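Iminosuccinate reductase (Paracoccus denitrificans, PDB 6RQA) catalyses the NADH-dependent reduction of iminosuccinate to L-aspartate, regenerating the amino group donor for the first step of the beta-hydroxyaspartate cycle of glyoxylate assimilation. Local coordinates at residues A[31-36]-A[324-329]; A[46-51]-A[293-298]; A[126-131]-A[157-162]; A[143-148]-A[300-305]; A[248-253]-A[271-276]. All blocks are in the same frame, centred on the assembly; numbering follows the deposited sequence.

Contact 1. Residues A[31-36]-A[324-329]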
# COMPACT_ATOMS: atom_id res chain seq x y z
N ALA A 31 16.32 -15.79 -10.83
CA ALA A 31 17.72 -15.86 -11.23
C ALA A 31 17.87 -16.34 -12.67
O ALA A 31 18.70 -15.82 -13.42
CB ALA A 31 18.50 -16.76 -10.28
N GLY A 32 17.08 -17.33 -13.07
CA GLY A 32 17.15 -17.85 -14.42
C GLY A 32 16.50 -16.98 -15.47
O GLY A 32 16.60 -17.29 -16.66
N LEU A 33 15.85 -15.89 -15.06
CA LEU A 33 15.18 -14.98 -15.98
C LEU A 33 15.87 -13.63 -16.11
O LEU A 33 16.02 -13.12 -17.22
CB LEU A 33 13.73 -14.75 -15.54
CG LEU A 33 12.81 -15.98 -15.57
CD1 LEU A 33 11.49 -15.68 -14.89
CD2 LEU A 33 12.59 -16.43 -17.00
N MET A 34 16.32 -13.05 -15.00
CA MET A 34 16.92 -11.73 -15.01
C MET A 34 18.43 -11.81 -15.23
O MET A 34 19.10 -12.74 -14.78
CB MET A 34 16.62 -10.99 -13.71
CG MET A 34 15.52 -9.95 -13.85
SD MET A 34 15.99 -8.62 -14.97
CE MET A 34 14.39 -8.08 -15.53
N THR A 35 18.95 -10.81 -15.92
CA THR A 35 20.37 -10.59 -16.13
C THR A 35 20.69 -9.16 -15.75
O THR A 35 19.81 -8.30 -15.76
CB THR A 35 20.77 -10.85 -17.60
OG1 THR A 35 20.12 -9.89 -18.44
CG2 THR A 35 20.37 -12.25 -18.03
N PRO A 36 21.94 -8.87 -15.38
CA PRO A 36 22.31 -7.48 -15.09
C PRO A 36 22.06 -6.53 -16.26
O PRO A 36 21.81 -5.34 -16.03
CB PRO A 36 23.80 -7.58 -14.74
CG PRO A 36 23.96 -8.97 -14.22
CD PRO A 36 23.03 -9.81 -15.05
N GLN A 324 7.92 -6.27 -14.26
CA GLN A 324 7.19 -6.41 -15.51
C GLN A 324 8.02 -7.16 -16.55
O GLN A 324 7.50 -8.02 -17.27
CB GLN A 324 6.78 -5.04 -16.04
CG GLN A 324 6.20 -5.06 -17.45
CD GLN A 324 4.94 -5.90 -17.57
OE1 GLN A 324 4.27 -6.19 -16.57
NE2 GLN A 324 4.60 -6.30 -18.79
N ALA A 325 9.32 -6.87 -16.62
CA ALA A 325 10.19 -7.60 -17.53
C ALA A 325 10.30 -9.07 -17.15
O ALA A 325 10.40 -9.93 -18.03
CB ALA A 325 11.58 -6.95 -17.56
N VAL A 326 10.27 -9.37 -15.85
CA VAL A 326 10.34 -10.76 -15.41
C VAL A 326 9.10 -11.53 -15.84
O VAL A 326 9.19 -12.68 -16.28
CB VAL A 326 10.54 -10.82 -13.88
CG1 VAL A 326 10.15 -12.18 -13.34
CG2 VAL A 326 11.98 -10.51 -13.54
N VAL A 327 7.92 -10.91 -15.72
CA VAL A 327 6.69 -11.57 -16.15
C VAL A 327 6.72 -11.85 -17.64
O VAL A 327 6.27 -12.91 -18.10
CB VAL A 327 5.46 -10.72 -15.76
CG1 VAL A 327 4.18 -11.40 -16.20
CG2 VAL A 327 5.44 -10.47 -14.26
N GLU A 328 7.28 -10.93 -18.43
CA GLU A 328 7.39 -11.14 -19.87
C GLU A 328 8.27 -12.35 -20.17
O GLU A 328 7.92 -13.20 -21.00
CB GLU A 328 7.95 -9.89 -20.55
CG GLU A 328 7.15 -8.61 -20.32
CD GLU A 328 5.95 -8.48 -21.24
OE1 GLU A 328 5.42 -9.51 -21.70
OE2 GLU A 328 5.54 -7.33 -21.50
N LEU A 329 9.42 -12.44 -19.51
CA LEU A 329 10.32 -13.57 -19.73
C LEU A 329 9.71 -14.87 -19.20
O LEU A 329 9.87 -15.93 -19.81
CB LEU A 329 11.67 -13.31 -19.07
CG LEU A 329 12.45 -12.11 -19.61
CD1 LEU A 329 13.55 -11.70 -18.65
CD2 LEU A 329 13.02 -12.43 -20.98
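Leu33 and Met34 pack on one side of helix 316-333, mostly carbon against carbon. Leu33 straddles the helix surface with its two methyls: CD1 lies 4.1 Å from Val326 CG1, the two side chains crossing at about a right angle, while CD2 lies 3.9 Å from Leu329 CB. Leu33 and Leu329 run antiparallel alongside each other, which carries Leu329 CD1 back to the carbonyl O of Leu33. Met34 starts beside the helix rather than facing it. The bend of its chain at chi2 (-64°) turns CE onto Ala325 CB at 3.6 Å, and its CG rests on Val326 CG2 at the same distance. Val326 is therefore shared, CG1 serving Leu33 and CG2 serving Met34. Val326 also packs on Val122 of strand 118-123, and helix 125-143 runs alongside, so the short turn after helix 30-33 packs between two long helices. Just beyond, Thr35 is the N-cap of helix 36-51, its OG1 bonded to Ala38 N. With no hydrogen bond or charge pair across the two segments, attachment here rests on methyl and methylene packing and on burial of apolar surface.

Contact 2. Residues A[46-51]-A[293-298]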
# COMPACT_ATOMS: atom_id res chain seq x y z
N VAL A 46 13.30 3.68 -16.92
CA VAL A 46 12.41 4.22 -15.90
C VAL A 46 12.91 5.58 -15.41
O VAL A 46 12.11 6.47 -15.10
CB VAL A 46 12.24 3.22 -14.75
CG1 VAL A 46 12.54 3.86 -13.40
CG2 VAL A 46 10.83 2.66 -14.76
N PHE A 47 14.23 5.76 -15.33
CA PHE A 47 14.78 7.06 -14.98
C PHE A 47 14.41 8.11 -16.01
O PHE A 47 14.10 9.26 -15.67
CB PHE A 47 16.29 6.98 -14.82
CG PHE A 47 16.74 6.59 -13.43
CD1 PHE A 47 16.73 7.52 -12.41
CD2 PHE A 47 17.17 5.31 -13.16
CE1 PHE A 47 17.14 7.18 -11.14
CE2 PHE A 47 17.59 4.96 -11.88
CZ PHE A 47 17.57 5.89 -10.87
N ALA A 48 14.43 7.74 -17.29
CA ALA A 48 14.05 8.68 -18.34
C ALA A 48 12.56 9.01 -18.29
O ALA A 48 12.17 10.16 -18.49
CB ALA A 48 14.43 8.12 -19.71
N SER A 49 11.72 8.01 -18.01
CA SER A 49 10.28 8.25 -17.94
C SER A 49 9.94 9.18 -16.78
O SER A 49 9.03 10.01 -16.90
CB SER A 49 9.54 6.92 -17.81
OG SER A 49 9.78 6.09 -18.93
N MET A 50 10.65 9.04 -15.66
CA MET A 50 10.41 9.94 -14.53
C MET A 50 10.83 11.37 -14.86
O MET A 50 10.16 12.32 -14.46
CB MET A 50 11.15 9.44 -13.29
CG MET A 50 10.65 8.11 -12.75
SD MET A 50 11.67 7.51 -11.40
CE MET A 50 11.46 8.83 -10.21
N ALA A 51 11.94 11.52 -15.58
CA ALA A 51 12.39 12.86 -15.96
C ALA A 51 11.43 13.50 -16.95
O ALA A 51 11.17 14.70 -16.87
CB ALA A 51 13.80 12.79 -16.55
N ALA A 293 17.12 13.10 -15.55
CA ALA A 293 17.28 14.22 -16.47
C ALA A 293 18.57 14.11 -17.27
O ALA A 293 18.64 14.58 -18.41
CB ALA A 293 17.24 15.54 -15.70
N VAL A 294 19.60 13.48 -16.69
CA VAL A 294 20.82 13.21 -17.44
C VAL A 294 20.56 12.12 -18.48
O VAL A 294 21.08 12.17 -19.60
CB VAL A 294 21.96 12.83 -16.49
CG1 VAL A 294 23.26 12.63 -17.26
CG2 VAL A 294 22.13 13.89 -15.41
N VAL A 295 19.77 11.11 -18.11
CA VAL A 295 19.47 10.02 -19.04
C VAL A 295 18.61 10.52 -20.19
O VAL A 295 18.82 10.14 -21.35
CB VAL A 295 18.79 8.86 -18.29
CG1 VAL A 295 18.54 7.69 -19.23
CG2 VAL A 295 19.64 8.42 -17.10
N ALA A 296 17.64 11.39 -19.90
CA ALA A 296 16.74 11.91 -20.92
C ALA A 296 17.37 13.01 -21.77
O ALA A 296 16.70 13.55 -22.65
CB ALA A 296 15.46 12.44 -20.27
N GLY A 297 18.63 13.36 -21.52
CA GLY A 297 19.31 14.37 -22.30
C GLY A 297 19.04 15.80 -21.90
O GLY A 297 19.59 16.72 -22.52
N ASP A 298 18.21 16.03 -20.87
CA ASP A 298 17.90 17.38 -20.44
C ASP A 298 18.97 17.97 -19.52
O ASP A 298 19.05 19.19 -19.39
CB ASP A 298 16.55 17.41 -19.72
CG ASP A 298 15.40 17.02 -20.64
OD1 ASP A 298 15.31 15.83 -21.01
OD2 ASP A 298 14.59 17.90 -20.98
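Two helix ends meet here: the last turn of helix 36-51 and the C-terminus of helix 291-295, which is closed by a Schellman motif. In that motif Gly297 takes a positive phi (82°), and two weak backbone bonds lead back into the last turn, from Asp298 N to Ala293 O and from Gly297 N to Val294 O. At these backbone angles a CB would run into the carbonyl O of Ala296, so glycine suits the place.

Small side chains let the backbones come close, with 4.9 Å between the CA atoms of Ala48 and Ala296 and 5.1 Å between those of Ala51 and Ala293. The methyl of Ala51 is the most closely packed group: its CB faces the other helix end, 3.5 Å from Ala293 N and 4.1 Å from Ala296 CB. One turn back from Ala51 on helix 36-51, Phe47 and Ala48 meet the two methyls of Val295. CG1 sits 4.2 Å from Ala48 CB, and CG2 is 4.3 Å from Phe47 CB. Placing CG1 anti to the backbone N (chi1 -177°) splits the isopropyl group between these two partners. Phe47 contributes its CB alone; the ring turns away from 293-298. No hydrogen bond links the two segments.

Helix 125-143 packs against both segments. It receives the ring of Phe47 at Ala135 and the side chain of Val295 at Val138 and Tyr142. Helix 316-333 meets Val46 at Ala321 and Met50 at Leu317, while Ser49 and Met50 touch the start of strand 55-64.

Contact 3. Residues A[126-131]-A[157-162]. With NAD (nicotinamide-adenine-dinucleotide), chain C.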
# COMPACT_ATOMS: atom_id res chain seq x y z
N LEU A 126 15.16 -10.98 -4.75
CA LEU A 126 16.24 -10.85 -5.72
C LEU A 126 16.02 -9.65 -6.64
O LEU A 126 17.00 -9.02 -7.08
CB LEU A 126 16.37 -12.13 -6.55
CG LEU A 126 17.50 -12.16 -7.58
CD1 LEU A 126 18.83 -11.82 -6.92
CD2 LEU A 126 17.58 -13.51 -8.26
N LEU A 127 14.77 -9.31 -6.93
CA LEU A 127 14.49 -8.16 -7.79
C LEU A 127 14.99 -6.87 -7.16
O LEU A 127 15.54 -6.00 -7.86
CB LEU A 127 13.00 -8.07 -8.10
CG LEU A 127 12.42 -9.08 -9.09
CD1 LEU A 127 10.97 -8.75 -9.40
CD2 LEU A 127 13.24 -9.11 -10.37
N THR A 128 14.82 -6.71 -5.85
CA THR A 128 15.24 -5.49 -5.18
C THR A 128 16.74 -5.27 -5.32
O THR A 128 17.20 -4.18 -5.67
CB THR A 128 14.85 -5.53 -3.70
OG1 THR A 128 13.43 -5.71 -3.59
CG2 THR A 128 15.25 -4.24 -3.01
N ALA A 129 17.53 -6.32 -5.05
CA ALA A 129 18.98 -6.19 -5.18
C ALA A 129 19.39 -5.90 -6.61
O ALA A 129 20.34 -5.14 -6.86
CB ALA A 129 19.67 -7.46 -4.66
N LEU A 130 18.69 -6.50 -7.58
CA LEU A 130 19.04 -6.30 -8.98
C LEU A 130 18.77 -4.86 -9.43
O LEU A 130 19.63 -4.22 -10.04
CB LEU A 130 18.29 -7.29 -9.86
CG LEU A 130 18.79 -8.74 -9.79
CD1 LEU A 130 17.94 -9.63 -10.67
CD2 LEU A 130 20.26 -8.82 -10.19
N ARG A 131 17.57 -4.35 -9.15
CA ARG A 131 17.25 -2.99 -9.59
C ARG A 131 18.06 -1.95 -8.81
O ARG A 131 18.36 -0.88 -9.35
CB ARG A 131 15.75 -2.71 -9.47
CG ARG A 131 15.12 -2.88 -8.09
CD ARG A 131 15.24 -1.63 -7.23
NE ARG A 131 14.23 -1.59 -6.18
CZ ARG A 131 14.26 -0.77 -5.14
NH1 ARG A 131 13.30 -0.80 -4.23
NH2 ARG A 131 15.27 0.08 -5.00
N GLY A 157 28.34 -6.15 2.24
CA GLY A 157 27.14 -6.85 2.63
C GLY A 157 26.59 -7.75 1.54
O GLY A 157 27.29 -8.08 0.58
N HIS A 158 25.32 -8.15 1.69
CA HIS A 158 24.71 -9.05 0.72
C HIS A 158 24.62 -8.41 -0.66
O HIS A 158 24.97 -9.03 -1.67
CB HIS A 158 23.32 -9.47 1.20
CG HIS A 158 22.51 -10.20 0.18
ND1 HIS A 158 21.45 -9.61 -0.49
CD2 HIS A 158 22.60 -11.46 -0.30
CE1 HIS A 158 20.93 -10.49 -1.33
NE2 HIS A 158 21.60 -11.62 -1.23
N GLN A 159 24.16 -7.16 -0.72
CA GLN A 159 23.94 -6.50 -2.00
C GLN A 159 25.22 -5.97 -2.64
O GLN A 159 25.19 -5.59 -3.82
CB GLN A 159 22.94 -5.35 -1.83
CG GLN A 159 21.56 -5.81 -1.42
CD GLN A 159 20.54 -4.69 -1.47
OE1 GLN A 159 20.90 -3.52 -1.59
NE2 GLN A 159 19.27 -5.05 -1.40
N SER A 160 26.34 -5.95 -1.91
CA SER A 160 27.58 -5.44 -2.48
C SER A 160 28.04 -6.27 -3.67
O SER A 160 28.65 -5.73 -4.60
CB SER A 160 28.68 -5.41 -1.41
OG SER A 160 28.97 -6.71 -0.94
N ALA A 161 27.75 -7.57 -3.67
CA ALA A 161 28.10 -8.41 -4.81
C ALA A 161 27.32 -7.99 -6.05
O ALA A 161 27.89 -7.88 -7.15
CB ALA A 161 27.84 -9.88 -4.49
N PHE A 162 26.02 -7.74 -5.90
CA PHE A 162 25.21 -7.30 -7.03
C PHE A 162 25.68 -5.94 -7.55
O PHE A 162 25.67 -5.69 -8.76
CB PHE A 162 23.74 -7.25 -6.64
CG PHE A 162 23.20 -8.57 -6.16
CD1 PHE A 162 22.68 -9.48 -7.05
CD2 PHE A 162 23.21 -8.89 -4.81
CE1 PHE A 162 22.19 -10.70 -6.61
CE2 PHE A 162 22.72 -10.10 -4.36
CZ PHE A 162 22.21 -11.00 -5.27
PA NAD C . 23.75 -6.07 4.95
O1A NAD C . 23.41 -5.89 6.40
O2A NAD C . 23.96 -7.31 4.14
O5B NAD C . 25.36 -5.44 5.00
C5B NAD C . 25.33 -4.33 5.81
C4B NAD C . 26.70 -3.70 5.82
O4B NAD C . 26.62 -2.46 6.51
C3B NAD C . 27.57 -4.63 6.65
O3B NAD C . 28.13 -5.51 5.73
C2B NAD C . 28.60 -3.66 7.24
O2B NAD C . 29.67 -3.45 6.38
C1B NAD C . 27.78 -2.31 7.31
N9A NAD C . 27.31 -2.04 8.67
C8A NAD C . 26.46 -2.80 9.50
N7A NAD C . 26.25 -2.23 10.68
C5A NAD C . 26.99 -1.03 10.63
C6A NAD C . 27.18 0.02 11.57
N6A NAD C . 26.57 -0.05 12.79
N1A NAD C . 27.98 1.09 11.25
C2A NAD C . 28.56 1.08 10.01
N3A NAD C . 28.46 0.16 9.02
C4A NAD C . 27.66 -0.90 9.38
O3 NAD C . 22.77 -4.94 4.36
PN NAD C . 22.46 -5.06 2.81
O1N NAD C . 23.58 -5.31 1.82
O2N NAD C . 21.09 -5.62 2.86
O5D NAD C . 22.00 -3.42 2.28
C5D NAD C . 22.75 -2.55 3.01
C4D NAD C . 22.13 -1.18 2.90
O4D NAD C . 21.57 -1.04 1.58
C3D NAD C . 20.95 -1.14 3.91
O3D NAD C . 21.11 0.03 4.63
C2D NAD C . 19.71 -1.08 2.99
O2D NAD C . 18.72 -0.21 3.43
C1D NAD C . 20.35 -0.39 1.76
N1N NAD C . 19.50 -0.67 0.53
C2N NAD C . 19.33 0.38 -0.32
C3N NAD C . 18.56 0.21 -1.47
C7N NAD C . 18.42 1.41 -2.35
O7N NAD C . 17.76 1.38 -3.38
N7N NAD C . 19.07 2.55 -1.94
C4N NAD C . 17.98 -1.03 -1.73
C5N NAD C . 18.17 -2.08 -0.84
C6N NAD C . 18.95 -1.90 0.31
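Phe162 reaches from helix 158-170 onto the side of helix 125-143, meeting Ala129 first, then Leu130 and Leu126. Its CB lies 4.0 Å from the carbonyl O of Ala129. Beyond CG the ring passes under the Ala129 methyl, which stands over one face as a CH-pi contact, CB 4.0 Å from the ring centroid and 16° off the normal. Along one side CD1 approaches Leu130 CD2 obliquely. Farther out, CE1 meets Leu126 CD1 at 3.6 Å, a branch brought there by a leucine CG lying anti to the backbone N (chi1 -178°). The aromatic ring also makes a cation-pi contact with Arg165.

The helix carrying Phe162 is the first of a Rossmann-type dinucleotide-binding fold, following the glycine-rich turn after strand 150-154. Its N-terminal amides point at the NAD diphosphate: His158 N donates to O2A at 2.9 Å, and Gln159 N donates to O1N at 3.2 Å. Both bonds are nearly straight. In the turn itself, Gly157 CA lies against O5B, where a side chain would clash with the ligand.

Gln159 runs extended between helix 125-143 and the nicotinamide. Its CG packs near Ala129 CB, its NE2 lies 4.0 Å from Ala129 CA, and its amide meets C5N and C6N of the pyridine ring. Arg131 reaches the carboxamide instead, with NH2 3.2 Å from O7N near the guanidinium plane. Thr128 CG2 covers one face of that guanidinium, and Asp319 holds its NE in a salt bridge.

Contact 4. Residues A[143-148]-A[300-305]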
# COMPACT_ATOMS: atom_id res chain seq x y z
N LEU A 143 27.53 9.45 -15.24
CA LEU A 143 28.21 10.41 -14.38
C LEU A 143 29.66 10.05 -14.04
O LEU A 143 30.36 10.90 -13.48
CB LEU A 143 27.44 10.60 -13.07
CG LEU A 143 25.98 11.05 -13.18
CD1 LEU A 143 25.31 11.00 -11.81
CD2 LEU A 143 25.89 12.45 -13.77
N ALA A 144 30.12 8.84 -14.35
CA ALA A 144 31.47 8.46 -13.97
C ALA A 144 32.51 9.28 -14.73
O ALA A 144 32.27 9.69 -15.87
CB ALA A 144 31.71 6.97 -14.24
N PRO A 145 33.66 9.55 -14.12
CA PRO A 145 34.72 10.28 -14.82
C PRO A 145 35.18 9.52 -16.06
O PRO A 145 35.12 8.29 -16.12
CB PRO A 145 35.83 10.39 -13.78
CG PRO A 145 35.14 10.23 -12.46
CD PRO A 145 34.02 9.28 -12.71
N LYS A 146 35.64 10.28 -17.05
CA LYS A 146 36.09 9.70 -18.30
C LYS A 146 37.28 8.78 -18.07
O LYS A 146 38.31 9.21 -17.54
CB LYS A 146 36.44 10.80 -19.30
CG LYS A 146 36.79 12.14 -18.66
CD LYS A 146 35.69 13.17 -18.87
CE LYS A 146 34.82 13.35 -17.63
NZ LYS A 146 35.58 13.96 -16.50
N GLY A 147 37.14 7.52 -18.47
CA GLY A 147 38.20 6.54 -18.30
C GLY A 147 38.41 6.11 -16.86
O GLY A 147 39.55 6.04 -16.40
N ALA A 148 37.32 5.81 -16.15
CA ALA A 148 37.42 5.35 -14.77
C ALA A 148 38.07 3.97 -14.74
O ALA A 148 37.58 3.03 -15.37
CB ALA A 148 36.05 5.31 -14.12
N PRO A 300 23.18 18.00 -18.65
CA PRO A 300 24.50 17.56 -19.14
C PRO A 300 25.20 16.59 -18.20
O PRO A 300 26.00 15.77 -18.66
CB PRO A 300 25.28 18.87 -19.29
CG PRO A 300 24.59 19.83 -18.37
CD PRO A 300 23.14 19.45 -18.39
N GLY A 301 24.92 16.66 -16.90
CA GLY A 301 25.46 15.70 -15.96
C GLY A 301 26.69 16.18 -15.21
O GLY A 301 26.63 17.19 -14.50
N ARG A 302 27.80 15.46 -15.36
CA ARG A 302 29.01 15.78 -14.62
C ARG A 302 29.57 17.14 -15.04
O ARG A 302 29.82 18.01 -14.20
CB ARG A 302 30.05 14.68 -14.81
CG ARG A 302 31.47 15.10 -14.44
CD ARG A 302 32.43 13.92 -14.53
NE ARG A 302 32.20 12.95 -13.46
CZ ARG A 302 32.77 13.01 -12.26
NH1 ARG A 302 33.61 14.00 -11.97
NH2 ARG A 302 32.50 12.09 -11.35
N GLY A 303 29.79 17.33 -16.34
CA GLY A 303 30.40 18.55 -16.82
C GLY A 303 31.85 18.66 -16.40
O GLY A 303 32.67 17.79 -16.73
N ASP A 304 32.19 19.71 -15.66
CA ASP A 304 33.54 19.92 -15.15
C ASP A 304 33.62 19.79 -13.64
O ASP A 304 34.62 20.21 -13.04
CB ASP A 304 34.06 21.29 -15.59
CG ASP A 304 34.42 21.33 -17.06
OD1 ASP A 304 35.18 20.44 -17.51
OD2 ASP A 304 33.94 22.24 -17.76
N ALA A 305 32.60 19.22 -13.00
CA ALA A 305 32.64 19.01 -11.56
C ALA A 305 33.64 17.91 -11.21
O ALA A 305 33.84 16.96 -11.97
CB ALA A 305 31.26 18.65 -11.03
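The backbones of two loops approach most closely at Leu143 and Arg302, with CA atoms 5.4 Å apart; Arg302 also opens a type II' beta turn that ends at Ala305. The Arg302 side chain leaves the turn toward 143-148, with CG anti to the backbone N (chi1 163°), and bends at chi3 so that the guanidinium lies beside the Leu143 carbonyl. Its NE donates to Leu143 O at 2.8 Å with an N-H...O angle of 164°, and the acceptor lies almost in the guanidinium plane. A second, weak bond runs from NH2 to the same oxygen at 3.2 Å. The Leu143 carbonyl thus accepts one good and one weak bond from the same arginine.

Pro145 lies over one face of this flat group, its CG 3.4 Å from NH2. The bent Lys146 chain crosses the arginine at CD, with NZ 3.7 Å from that carbon. Between the like charges, Lys146 NZ stays 4.7 Å from Arg302 NE. At the other end, Leu143 CD2 packs 3.9 Å from Gly301 CA.

Arg302 NH2 also donates to Thr235 O, tying both loops to the start of strand 235-239. His236 of that strand touches Leu143, Pro145 and Arg302. Leu143 further meets Phe261 of strand 259-262, and Ala144 packs on Val214 of strand 214-217, placing the contact at the ends of parallel strands in the nucleotide-binding sheet.

Contact 5. Residues A[248-253]-A[271-276]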
# COMPACT_ATOMS: atom_id res chain seq x y z
N GLN A 248 23.41 7.32 7.68
CA GLN A 248 24.40 8.23 7.14
C GLN A 248 25.62 7.44 6.69
O GLN A 248 26.08 6.54 7.39
CB GLN A 248 24.81 9.29 8.17
CG GLN A 248 25.80 10.32 7.65
CD GLN A 248 26.21 11.32 8.71
OE1 GLN A 248 25.90 11.15 9.89
NE2 GLN A 248 26.90 12.37 8.30
N GLU A 249 26.14 7.79 5.52
CA GLU A 249 27.35 7.19 4.97
C GLU A 249 28.45 8.19 4.70
O GLU A 249 29.63 7.88 4.91
CB GLU A 249 27.03 6.43 3.67
CG GLU A 249 26.33 5.10 3.86
CD GLU A 249 26.16 4.34 2.56
OE1 GLU A 249 25.80 4.98 1.55
OE2 GLU A 249 26.41 3.12 2.55
N LEU A 250 28.11 9.39 4.25
CA LEU A 250 29.08 10.36 3.77
C LEU A 250 29.21 11.53 4.73
O LEU A 250 28.34 11.78 5.58
CB LEU A 250 28.70 10.87 2.38
CG LEU A 250 29.17 10.08 1.15
CD1 LEU A 250 28.74 8.62 1.21
CD2 LEU A 250 28.64 10.73 -0.12
N ASP A 251 30.31 12.25 4.60
CA ASP A 251 30.49 13.50 5.31
C ASP A 251 29.62 14.57 4.66
O ASP A 251 29.71 14.78 3.45
CB ASP A 251 31.97 13.91 5.28
CG ASP A 251 32.26 15.14 6.12
OD1 ASP A 251 31.38 15.57 6.89
OD2 ASP A 251 33.38 15.67 6.02
N PRO A 252 28.75 15.25 5.42
CA PRO A 252 27.93 16.31 4.82
C PRO A 252 28.74 17.38 4.11
O PRO A 252 28.24 18.00 3.16
CB PRO A 252 27.16 16.88 6.02
CG PRO A 252 27.07 15.73 6.97
CD PRO A 252 28.36 14.97 6.81
N ALA A 253 29.98 17.63 4.54
CA ALA A 253 30.83 18.58 3.83
C ALA A 253 31.19 18.05 2.44
O ALA A 253 31.26 18.82 1.48
CB ALA A 253 32.09 18.86 4.64
N ILE A 271 15.01 10.99 3.55
CA ILE A 271 15.55 9.70 3.96
C ILE A 271 16.86 9.36 3.26
O ILE A 271 17.52 8.40 3.67
CB ILE A 271 14.53 8.57 3.74
CG1 ILE A 271 14.11 8.50 2.28
CG2 ILE A 271 13.32 8.77 4.64
CD1 ILE A 271 13.16 7.36 1.96
N GLY A 272 17.25 10.11 2.23
CA GLY A 272 18.46 9.83 1.50
C GLY A 272 19.70 10.37 2.19
O GLY A 272 19.67 10.81 3.34
N GLU A 273 20.81 10.34 1.46
CA GLU A 273 22.08 10.80 2.02
C GLU A 273 22.09 12.31 2.20
O GLU A 273 22.79 12.82 3.08
CB GLU A 273 23.23 10.35 1.12
CG GLU A 273 24.62 10.54 1.72
CD GLU A 273 24.80 9.77 3.02
OE1 GLU A 273 25.26 10.38 4.01
OE2 GLU A 273 24.47 8.57 3.05
N CYS A 274 21.33 13.04 1.38
CA CYS A 274 21.28 14.50 1.48
C CYS A 274 20.52 15.00 2.70
O CYS A 274 20.50 16.21 2.93
CB CYS A 274 20.64 15.08 0.21
SG CYS A 274 21.50 14.65 -1.32
N GLN A 275 19.91 14.11 3.49
CA GLN A 275 19.11 14.55 4.63
C GLN A 275 19.94 15.29 5.67
O GLN A 275 19.39 16.10 6.43
CB GLN A 275 18.43 13.34 5.29
CG GLN A 275 19.38 12.42 6.03
CD GLN A 275 18.68 11.21 6.63
OE1 GLN A 275 18.18 11.27 7.75
NE2 GLN A 275 18.64 10.12 5.88
N HIS A 276 21.25 15.04 5.72
CA HIS A 276 22.10 15.67 6.72
C HIS A 276 22.65 17.01 6.25
O HIS A 276 22.72 17.96 7.04
CB HIS A 276 23.24 14.73 7.10
CG HIS A 276 22.78 13.37 7.51
ND1 HIS A 276 22.29 13.09 8.77
CD2 HIS A 276 22.72 12.21 6.82
CE1 HIS A 276 21.95 11.82 8.84
NE2 HIS A 276 22.20 11.26 7.67
O HOH W 1 23.82 6.48 0.99
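Glu273, in the type I beta turn Gly272 to Gln275, and His276, in the helix that follows, meet strand 248-250 within the NAD-binding domain. The Glu273 carboxylate lies against two successive backbone amides. Glu249 N makes a bifurcated bond to OE1 and, less straight, to OE2, each at 3.1 Å and each met on its syn side. Leu250 N reaches OE1 at 3.0 Å from above the carboxylate plane. OE1 therefore takes two donors, both from the same face. Bending the glutamate at chi2 (60°) brings the acid to them, and OE2 has a further hydrogen bond from the NAD-binding residue Thr242.

Beside this, the extended Gln248 lies over His276. Its amide is stacked on the imidazole with planes 19° apart, and its CG makes a CH-pi contact 4.0 Å from the ring centroid. Gln275 CG covers the opposite ring face. Sandwiched in this way, the imidazole is also fixed by a hydrogen bond between NE2 and Lys247 O, while Pro252 CG meets His276 CB at 4.0 Å.

The Glu249 carboxylate bonds to Thr219 N, Ser217 OG and Gly241 N. Its OE1 stays 4.1 Å from Glu273 OE2, so two acids lie near each other. At the tip of Gln248, NE2 donates to Leu250 O at 3.1 Å, approaching the carbonyl almost end-on (163°).

In the fold
Contacts 1 and 3 touch directly: Met34 CB lies 3.6 Å from Leu130 CD1, and Val326 CG2 lies 3.7 Å from Leu127 CD2, so helix 125-143 joins the packing around 31-36 to the NAD site. Contact 3 supplies part of the cofactor pocket and brings Thr128 to about 3 Å, side chain to side chain, from Lys88, the probable proton donor/acceptor. Contact 5 flanks the same pocket, its Glu249 side chain about 6 Å from NAD, although its centre is 21 Å from that of contact 3. Contact 2 meets contact 4 where Val294 CG2 lies 3.8 Å from Gly301 CA. Contacts 1 and 5 lie on opposite sides of the chain's centre, their centres 33 Å apart.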